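Local coordinates for glucose-6-phosphate isomerase like protein (Thermus thermophilus, PDB 1WIW) that probably interconverts phosphorylated sugars as a glucose-6-phosphate and mannose-6-phosphate isomerase, at residues Y10-T15 with L269-G274; L19-L24 with R261-A266; V186-S191 with G278-L283. All blocks are in the same frame, centred on the assembly; numbering follows the deposited sequence.

Contact 1 (Y10-T15 with L269-G274); sequences YLVDRT and LALLYG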
loop_
_atom_site.group_PDB
_atom_site.type_symbol
_atom_site.label_atom_id
_atom_site.label_comp_id
_atom_site.label_asym_id
_atom_site.label_seq_id
_atom_site.Cartn_x
_atom_site.Cartn_y
_atom_site.Cartn_z
ATOM N N TYR B 10 -17.096 16.307 22.991
ATOM C CA TYR B 10 -17.564 16.301 21.610
ATOM C C TYR B 10 -17.765 17.682 20.976
ATOM O O TYR B 10 -18.017 17.784 19.774
ATOM C CB TYR B 10 -18.863 15.494 21.511
ATOM C CG TYR B 10 -18.695 14.033 21.876
ATOM C CD1 TYR B 10 -18.419 13.648 23.191
ATOM C CD2 TYR B 10 -18.759 13.040 20.898
ATOM C CE1 TYR B 10 -18.206 12.311 23.521
ATOM C CE2 TYR B 10 -18.545 11.702 21.218
ATOM C CZ TYR B 10 -18.268 11.346 22.528
ATOM O OH TYR B 10 -18.036 10.028 22.841
ATOM N N LEU B 11 -17.645 18.746 21.762
ATOM C CA LEU B 11 -17.828 20.094 21.225
ATOM C C LEU B 11 -16.929 20.394 20.020
ATOM O O LEU B 11 -17.292 21.178 19.147
ATOM C CB LEU B 11 -17.593 21.133 22.327
ATOM C CG LEU B 11 -18.656 21.109 23.434
ATOM C CD1 LEU B 11 -18.253 22.004 24.586
ATOM C CD2 LEU B 11 -19.995 21.540 22.846
ATOM N N VAL B 12 -15.760 19.763 19.963
ATOM C CA VAL B 12 -14.840 19.999 18.854
ATOM C C VAL B 12 -15.357 19.415 17.525
ATOM O O VAL B 12 -14.829 19.732 16.455
ATOM C CB VAL B 12 -13.433 19.421 19.172
ATOM C CG1 VAL B 12 -13.495 17.900 19.247
ATOM C CG2 VAL B 12 -12.436 19.869 18.120
ATOM N N ASP B 13 -16.388 18.574 17.602
ATOM C CA ASP B 13 -16.994 17.955 16.417
ATOM C C ASP B 13 -17.995 18.949 15.829
ATOM O O ASP B 13 -19.196 18.679 15.765
ATOM C CB ASP B 13 -17.725 16.659 16.806
ATOM C CG ASP B 13 -18.293 15.914 15.602
ATOM O OD1 ASP B 13 -19.090 14.971 15.807
ATOM O OD2 ASP B 13 -17.941 16.263 14.454
ATOM N N ARG B 14 -17.484 20.095 15.393
ATOM C CA ARG B 14 -18.309 21.159 14.836
ATOM C C ARG B 14 -19.220 20.806 13.658
ATOM O O ARG B 14 -20.374 21.230 13.623
ATOM C CB ARG B 14 -17.417 22.343 14.462
ATOM C CG ARG B 14 -16.795 23.030 15.674
ATOM C CD ARG B 14 -15.958 24.245 15.272
ATOM N NE ARG B 14 -15.692 25.121 16.413
ATOM C CZ ARG B 14 -14.972 26.240 16.354
ATOM N NH1 ARG B 14 -14.433 26.631 15.205
ATOM N NH2 ARG B 14 -14.799 26.975 17.446
ATOM N N THR B 15 -18.718 20.038 12.698
ATOM C CA THR B 15 -19.530 19.672 11.540
ATOM C C THR B 15 -20.419 18.456 11.775
ATOM O O THR B 15 -21.162 18.043 10.887
ATOM C CB THR B 15 -18.652 19.418 10.297
ATOM O OG1 THR B 15 -17.683 18.405 10.588
ATOM C CG2 THR B 15 -17.940 20.692 9.886
ATOM N N LEU B 269 -10.630 8.768 18.221
ATOM C CA LEU B 269 -9.222 9.091 18.434
ATOM C C LEU B 269 -9.008 10.594 18.248
ATOM O O LEU B 269 -8.279 11.225 19.012
ATOM C CB LEU B 269 -8.328 8.301 17.471
ATOM C CG LEU B 269 -6.816 8.554 17.577
ATOM C CD1 LEU B 269 -6.331 8.331 19.010
ATOM C CD2 LEU B 269 -6.084 7.627 16.630
ATOM N N ALA B 270 -9.644 11.170 17.232
ATOM C CA ALA B 270 -9.524 12.605 16.993
ATOM C C ALA B 270 -10.003 13.357 18.234
ATOM O O ALA B 270 -9.365 14.323 18.668
ATOM C CB ALA B 270 -10.358 13.015 15.781
ATOM N N LEU B 271 -11.120 12.909 18.808
ATOM C CA LEU B 271 -11.657 13.549 20.006
ATOM C C LEU B 271 -10.659 13.443 21.156
ATOM O O LEU B 271 -10.516 14.377 21.946
ATOM C CB LEU B 271 -13.003 12.926 20.407
ATOM C CG LEU B 271 -14.140 13.072 19.385
ATOM C CD1 LEU B 271 -15.470 12.695 20.034
ATOM C CD2 LEU B 271 -14.204 14.508 18.881
ATOM N N LEU B 272 -9.968 12.312 21.253
ATOM C CA LEU B 272 -8.969 12.136 22.306
ATOM C C LEU B 272 -7.807 13.124 22.142
ATOM O O LEU B 272 -7.203 13.551 23.126
ATOM C CB LEU B 272 -8.442 10.697 22.313
ATOM C CG LEU B 272 -9.425 9.622 22.797
ATOM C CD1 LEU B 272 -8.771 8.250 22.710
ATOM C CD2 LEU B 272 -9.838 9.914 24.230
ATOM N N TYR B 273 -7.492 13.488 20.901
ATOM C CA TYR B 273 -6.425 14.454 20.649
ATOM C C TYR B 273 -6.989 15.874 20.667
ATOM O O TYR B 273 -6.262 16.845 20.486
ATOM C CB TYR B 273 -5.754 14.195 19.295
ATOM C CG TYR B 273 -4.855 12.981 19.277
ATOM C CD1 TYR B 273 -3.862 12.815 20.241
ATOM C CD2 TYR B 273 -4.980 12.006 18.281
ATOM C CE1 TYR B 273 -3.015 11.715 20.217
ATOM C CE2 TYR B 273 -4.133 10.900 18.249
ATOM C CZ TYR B 273 -3.153 10.763 19.221
ATOM O OH TYR B 273 -2.297 9.685 19.193
ATOM N N GLY B 274 -8.296 15.981 20.871
ATOM C CA GLY B 274 -8.936 17.283 20.917
ATOM C C GLY B 274 -8.978 18.023 19.596
ATOM O O GLY B 274 -8.978 19.252 19.570
#
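One face of the Y10 ring is taken by a single methyl group of L271. L271 CD1 sits 3.7 Å from the centroid of the Y10 ring, 26° off the ring normal, a CH-pi contact displaced from the centre toward the CD2-CE2 bond; CD2 and CE2 of Y10 each lie 3.4 Å from L271 CD1. The two side chains cross at about a right angle, so the leucine presents a branch end to the flat of the ring. The Y10 side chain also packs on Y267 and Y268 of the same helix and on K154 of helix 152-160, while its OH is hydrogen-bonded to L4 O.

The other branch of L271 serves V12. L271 CD2 meets V12 CG1 at 3.5 Å, tighter than ordinary van der Waals contact, and the leucine is thereby held between valine and tyrosine. With a chi1 of 67°, V12 tucks CG1 between its backbone N and carbonyl carbon; V12 CG2 is left to lie 3.8 Å from G274 O.

The segments share no hydrogen bond; each shapes its own backbone. Y10 to D13 form a type I beta turn closed by D13 N to Y10 O, 2.8 Å, and the D13 carboxylate is held by Y267 OH and A18 N at OD1 and by L17 N at OD2. Across from it, L271 O accepts G274 N at 2.9 Å. With its positive phi, G274 ends helix 251-272 in a Schellman motif, and the arrangement as a whole is an apolar seam between that helix terminus and a turn leading into helix 17-23.

Contact 2 (L19-L24 with R261-A266); sequences LELRDL and RMAWTA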
loop_
_atom_site.group_PDB
_atom_site.type_symbol
_atom_site.label_atom_id
_atom_site.label_comp_id
_atom_site.label_asym_id
_atom_site.label_seq_id
_atom_site.Cartn_x
_atom_site.Cartn_y
_atom_site.Cartn_z
ATOM N N LEU B 19 -23.033 12.365 13.617
ATOM C CA LEU B 19 -24.351 12.188 13.015
ATOM C C LEU B 19 -24.233 11.503 11.651
ATOM O O LEU B 19 -25.021 10.618 11.325
ATOM C CB LEU B 19 -25.055 13.542 12.859
ATOM C CG LEU B 19 -26.346 13.535 12.028
ATOM C CD1 LEU B 19 -27.367 12.587 12.652
ATOM C CD2 LEU B 19 -26.900 14.945 11.935
ATOM N N GLU B 20 -23.251 11.914 10.855
ATOM C CA GLU B 20 -23.060 11.315 9.536
ATOM C C GLU B 20 -22.681 9.837 9.674
ATOM O O GLU B 20 -23.155 8.988 8.914
ATOM C CB GLU B 20 -21.979 12.068 8.748
ATOM C CG GLU B 20 -21.826 11.587 7.314
ATOM C CD GLU B 20 -20.854 12.426 6.488
ATOM O OE1 GLU B 20 -20.627 12.075 5.306
ATOM O OE2 GLU B 20 -20.326 13.436 7.012
ATOM N N LEU B 21 -21.826 9.534 10.643
ATOM C CA LEU B 21 -21.414 8.155 10.888
ATOM C C LEU B 21 -22.647 7.335 11.240
ATOM O O LEU B 21 -22.838 6.225 10.734
ATOM C CB LEU B 21 -20.414 8.096 12.052
ATOM C CG LEU B 21 -18.950 8.442 11.750
ATOM C CD1 LEU B 21 -18.192 8.709 13.051
ATOM C CD2 LEU B 21 -18.309 7.291 10.975
ATOM N N ARG B 22 -23.485 7.891 12.111
ATOM C CA ARG B 22 -24.696 7.204 12.539
ATOM C C ARG B 22 -25.690 6.919 11.418
ATOM O O ARG B 22 -26.273 5.838 11.359
ATOM C CB ARG B 22 -25.419 8.006 13.623
ATOM C CG ARG B 22 -26.646 7.283 14.165
ATOM C CD ARG B 22 -27.386 8.096 15.212
ATOM N NE ARG B 22 -28.357 7.277 15.934
ATOM C CZ ARG B 22 -29.407 6.684 15.373
ATOM N NH1 ARG B 22 -30.234 5.954 16.113
ATOM N NH2 ARG B 22 -29.636 6.823 14.074
ATOM N N ASP B 23 -25.884 7.890 10.530
ATOM C CA ASP B 23 -26.850 7.746 9.438
ATOM C C ASP B 23 -26.292 7.248 8.104
ATOM O O ASP B 23 -27.004 7.248 7.101
ATOM C CB ASP B 23 -27.558 9.087 9.194
ATOM C CG ASP B 23 -28.418 9.526 10.370
ATOM O OD1 ASP B 23 -28.605 8.731 11.318
ATOM O OD2 ASP B 23 -28.918 10.671 10.336
ATOM N N LEU B 24 -25.039 6.804 8.088
ATOM C CA LEU B 24 -24.408 6.353 6.850
ATOM C C LEU B 24 -25.194 5.383 5.971
ATOM O O LEU B 24 -25.323 5.594 4.766
ATOM C CB LEU B 24 -23.039 5.734 7.148
ATOM C CG LEU B 24 -22.243 5.350 5.897
ATOM C CD1 LEU B 24 -21.982 6.595 5.049
ATOM C CD2 LEU B 24 -20.925 4.693 6.308
ATOM N N ARG B 261 -16.252 0.217 11.593
ATOM C CA ARG B 261 -15.830 0.292 12.990
ATOM C C ARG B 261 -14.556 1.131 13.118
ATOM O O ARG B 261 -14.342 1.803 14.126
ATOM C CB ARG B 261 -15.581 -1.106 13.565
ATOM C CG ARG B 261 -15.109 -1.066 15.014
ATOM C CD ARG B 261 -14.813 -2.446 15.582
ATOM N NE ARG B 261 -16.001 -3.286 15.668
ATOM C CZ ARG B 261 -16.102 -4.343 16.471
ATOM N NH1 ARG B 261 -17.216 -5.064 16.496
ATOM N NH2 ARG B 261 -15.090 -4.667 17.264
HETATM N N MSE B 262 -13.701 1.084 12.101
HETATM C CA MSE B 262 -12.473 1.873 12.134
HETATM C C MSE B 262 -12.772 3.357 11.906
HETATM O O MSE B 262 -12.061 4.220 12.413
HETATM C CB MSE B 262 -11.474 1.367 11.091
HETATM C CG MSE B 262 -10.910 -0.010 11.417
HETATM SE SE MSE B 262 -9.960 -0.078 13.133
HETATM C CE MSE B 262 -8.351 -0.901 12.516
ATOM N N ALA B 263 -13.817 3.661 11.143
ATOM C CA ALA B 263 -14.173 5.063 10.914
ATOM C C ALA B 263 -14.580 5.639 12.266
ATOM O O ALA B 263 -14.169 6.736 12.636
ATOM C CB ALA B 263 -15.326 5.175 9.919
ATOM N N TRP B 264 -15.390 4.882 13.003
ATOM C CA TRP B 264 -15.824 5.299 14.330
ATOM C C TRP B 264 -14.627 5.406 15.274
ATOM O O TRP B 264 -14.546 6.322 16.090
ATOM C CB TRP B 264 -16.827 4.292 14.906
ATOM C CG TRP B 264 -18.267 4.630 14.624
ATOM C CD1 TRP B 264 -19.126 3.952 13.813
ATOM C CD2 TRP B 264 -19.015 5.722 15.179
ATOM N NE1 TRP B 264 -20.369 4.549 13.827
ATOM C CE2 TRP B 264 -20.327 5.638 14.656
ATOM C CE3 TRP B 264 -18.704 6.763 16.067
ATOM C CZ2 TRP B 264 -21.331 6.557 14.993
ATOM C CZ3 TRP B 264 -19.706 7.680 16.404
ATOM C CH2 TRP B 264 -21.002 7.569 15.866
ATOM N N THR B 265 -13.697 4.460 15.164
ATOM C CA THR B 265 -12.520 4.459 16.021
ATOM C C THR B 265 -11.693 5.718 15.747
ATOM O O THR B 265 -11.270 6.406 16.675
ATOM C CB THR B 265 -11.666 3.195 15.773
ATOM O OG1 THR B 265 -12.446 2.031 16.080
ATOM C CG2 THR B 265 -10.410 3.207 16.640
ATOM N N ALA B 266 -11.483 6.015 14.467
ATOM C CA ALA B 266 -10.730 7.195 14.061
ATOM C C ALA B 266 -11.426 8.451 14.585
ATOM O O ALA B 266 -10.768 9.410 14.981
ATOM C CB ALA B 266 -10.626 7.247 12.541
#
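L21 turns its CG anti to the carbonyl carbon (chi1 -80°), which lays its side chain along the indole of W264, and W264 swings its ring toward L21 with a chi1 well away from a staggered value. This is antiparallel helix-helix packing: the short axes of 19-23 and 261-266 run at 167° to each other and approach to 10.9 Å, a spacing filled by the indole of W264 and the side chain of L21.

The two side chains slide past each other in opposite directions, and L21 covers one indole face at two places. Its CB lies 3.4 Å from W264 CZ2, over the face but offset toward the rim. Farther along, L21 CD1 stands 3.7 Å from the centroid of the W264 six-membered ring, 14° off the normal, a CH-pi contact with the methyl carbon almost straight above the ring. Y260, one turn back on the long helix, meets W264 edge-to-face and gives its OH to a hydrogen bond with L21 O, tying the backbone of the shorter helix to the same patch.

A153 of helix 152-160 and L142 also touch the tryptophan, while L182 of helix 174-185 packs on A263. The contact thus joins helix 17-23 to the long helix 251-272, which belongs to the C-terminal SIS part of the chain. The second branch of the leucine completes it: L21 CD2 rests 3.8 Å from A263 CB.

Contact 3 (V186-S191 with G278-L283); sequences VAKSLS and GDHGLL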
loop_
_atom_site.group_PDB
_atom_site.type_symbol
_atom_site.label_atom_id
_atom_site.label_comp_id
_atom_site.label_asym_id
_atom_site.label_seq_id
_atom_site.Cartn_x
_atom_site.Cartn_y
_atom_site.Cartn_z
ATOM N N VAL B 186 -9.703 11.558 9.359
ATOM C CA VAL B 186 -10.581 11.766 10.502
ATOM C C VAL B 186 -9.814 11.998 11.804
ATOM O O VAL B 186 -10.067 12.977 12.509
ATOM C CB VAL B 186 -11.532 10.566 10.676
ATOM C CG1 VAL B 186 -12.382 10.733 11.938
ATOM C CG2 VAL B 186 -12.431 10.446 9.453
ATOM N N ALA B 187 -8.871 11.112 12.119
ATOM C CA ALA B 187 -8.103 11.251 13.354
ATOM C C ALA B 187 -6.902 12.189 13.199
ATOM O O ALA B 187 -6.262 12.548 14.188
ATOM C CB ALA B 187 -7.643 9.871 13.846
ATOM N N LYS B 188 -6.615 12.594 11.962
ATOM C CA LYS B 188 -5.502 13.496 11.679
ATOM C C LYS B 188 -4.214 12.892 12.247
ATOM O O LYS B 188 -3.300 13.615 12.664
ATOM C CB LYS B 188 -5.760 14.868 12.329
ATOM C CG LYS B 188 -7.157 15.464 12.082
ATOM C CD LYS B 188 -7.416 15.713 10.603
ATOM C CE LYS B 188 -8.706 16.499 10.373
ATOM N NZ LYS B 188 -9.931 15.772 10.823
ATOM N N SER B 189 -4.152 11.562 12.248
ATOM C CA SER B 189 -3.014 10.837 12.803
ATOM C C SER B 189 -2.343 9.877 11.831
ATOM O O SER B 189 -2.958 9.367 10.899
ATOM C CB SER B 189 -3.449 10.057 14.053
ATOM O OG SER B 189 -3.967 10.928 15.049
ATOM N N LEU B 190 -1.066 9.630 12.088
ATOM C CA LEU B 190 -0.245 8.752 11.276
ATOM C C LEU B 190 -0.450 7.288 11.665
ATOM O O LEU B 190 -0.678 6.977 12.829
ATOM C CB LEU B 190 1.227 9.129 11.475
ATOM C CG LEU B 190 2.303 8.408 10.669
ATOM C CD1 LEU B 190 2.183 8.810 9.210
ATOM C CD2 LEU B 190 3.689 8.775 11.208
ATOM N N SER B 191 -0.373 6.401 10.677
ATOM C CA SER B 191 -0.492 4.963 10.886
ATOM C C SER B 191 0.209 4.313 9.704
ATOM O O SER B 191 0.551 4.992 8.733
ATOM C CB SER B 191 -1.959 4.515 10.930
ATOM O OG SER B 191 -2.615 4.729 9.690
ATOM N N GLY B 278 -13.837 16.286 11.586
ATOM C CA GLY B 278 -14.357 16.665 10.283
ATOM C C GLY B 278 -13.280 17.238 9.377
ATOM O O GLY B 278 -12.164 17.495 9.828
ATOM N N ASP B 279 -13.612 17.439 8.103
ATOM C CA ASP B 279 -12.663 17.983 7.138
ATOM C C ASP B 279 -12.504 19.491 7.313
ATOM O O ASP B 279 -11.405 20.032 7.198
ATOM C CB ASP B 279 -13.127 17.722 5.696
ATOM C CG ASP B 279 -13.106 16.243 5.317
ATOM O OD1 ASP B 279 -12.371 15.458 5.958
ATOM O OD2 ASP B 279 -13.816 15.873 4.358
ATOM N N HIS B 280 -13.625 20.151 7.586
ATOM C CA HIS B 280 -13.699 21.599 7.757
ATOM C C HIS B 280 -12.755 22.434 6.892
ATOM O O HIS B 280 -11.953 23.215 7.400
ATOM C CB HIS B 280 -13.552 21.989 9.239
ATOM C CG HIS B 280 -12.225 21.648 9.844
ATOM N ND1 HIS B 280 -11.768 20.354 9.962
ATOM C CD2 HIS B 280 -11.282 22.435 10.416
ATOM C CE1 HIS B 280 -10.602 20.356 10.584
ATOM N NE2 HIS B 280 -10.285 21.605 10.871
ATOM N N GLY B 281 -12.870 22.256 5.578
ATOM C CA GLY B 281 -12.081 23.012 4.620
ATOM C C GLY B 281 -10.597 22.745 4.456
ATOM O O GLY B 281 -9.935 23.452 3.697
ATOM N N LEU B 282 -10.065 21.738 5.139
ATOM C CA LEU B 282 -8.638 21.431 5.040
ATOM C C LEU B 282 -8.206 20.806 3.713
ATOM O O LEU B 282 -7.052 20.938 3.309
ATOM C CB LEU B 282 -8.219 20.499 6.183
ATOM C CG LEU B 282 -8.055 21.104 7.581
ATOM C CD1 LEU B 282 -9.264 21.950 7.933
ATOM C CD2 LEU B 282 -7.862 19.985 8.595
ATOM N N LEU B 283 -9.131 20.129 3.039
ATOM C CA LEU B 283 -8.816 19.463 1.781
ATOM C C LEU B 283 -9.275 20.215 0.538
ATOM O O LEU B 283 -8.925 19.840 -0.578
ATOM C CB LEU B 283 -9.416 18.052 1.783
ATOM C CG LEU B 283 -8.865 17.092 2.842
ATOM C CD1 LEU B 283 -9.706 15.827 2.898
ATOM C CD2 LEU B 283 -7.417 16.759 2.517
#
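G278 O is gripped by two nitrogen donors, K188 NZ at 3.0 Å and the ring nitrogen ND1 of H280 at 2.9 Å. They come from opposite faces of the carbonyl plane, well out of it, the lysine by 43° and the histidine by 62°, so neither is on a lone pair. Here a lysine bridges two loops of the SIS domain, one following helix 174-185 and the other preceding helix 284-288.

K188 leaves the helix with positive phi, and its chain is bent at chi2 and chi4 (both near -60°), which folds the ammonium back toward the helix end. NZ is hydrogen-bonded there to R185 O, and on the second loop to D276 O as well; the bond to V186 O is weak. The ammonium is thus surrounded largely by backbone carbonyls, which would be expected to stabilise its positive charge.

The partner loop makes a type I' beta turn from D279 to L282, closed by L282 N to D279 O. Within it, L282 CD1 lies over the centre of one face of the H280 imidazole. The same leucine reaches across with its other branch, L282 CD2 lying 4.0 Å from K188 CE.

How the contacts relate
Contacts 1 and 2 share helix 251-272, and contact 3 packs beside it. The centres of contacts 1 and 2 are about 13 Å apart: the turn at 10-15 lies at the C-terminal end of the long helix, and helix 17-23 runs antiparallel beside its middle. Contact 3 lies about 11 Å from contact 1 and about 14 Å from contact 2, centre to centre. It meets contact 1 where Y273 CE2 approaches S189 OG at 3.2 Å, and contact 2 where A187 CB packs 3.4 Å from A266 O. Beyond these contacts, K188 and Y273 also reach the second subunit, packing on its A208. The three contacts therefore connect the N-terminal segment, the long helix and the subunit interface.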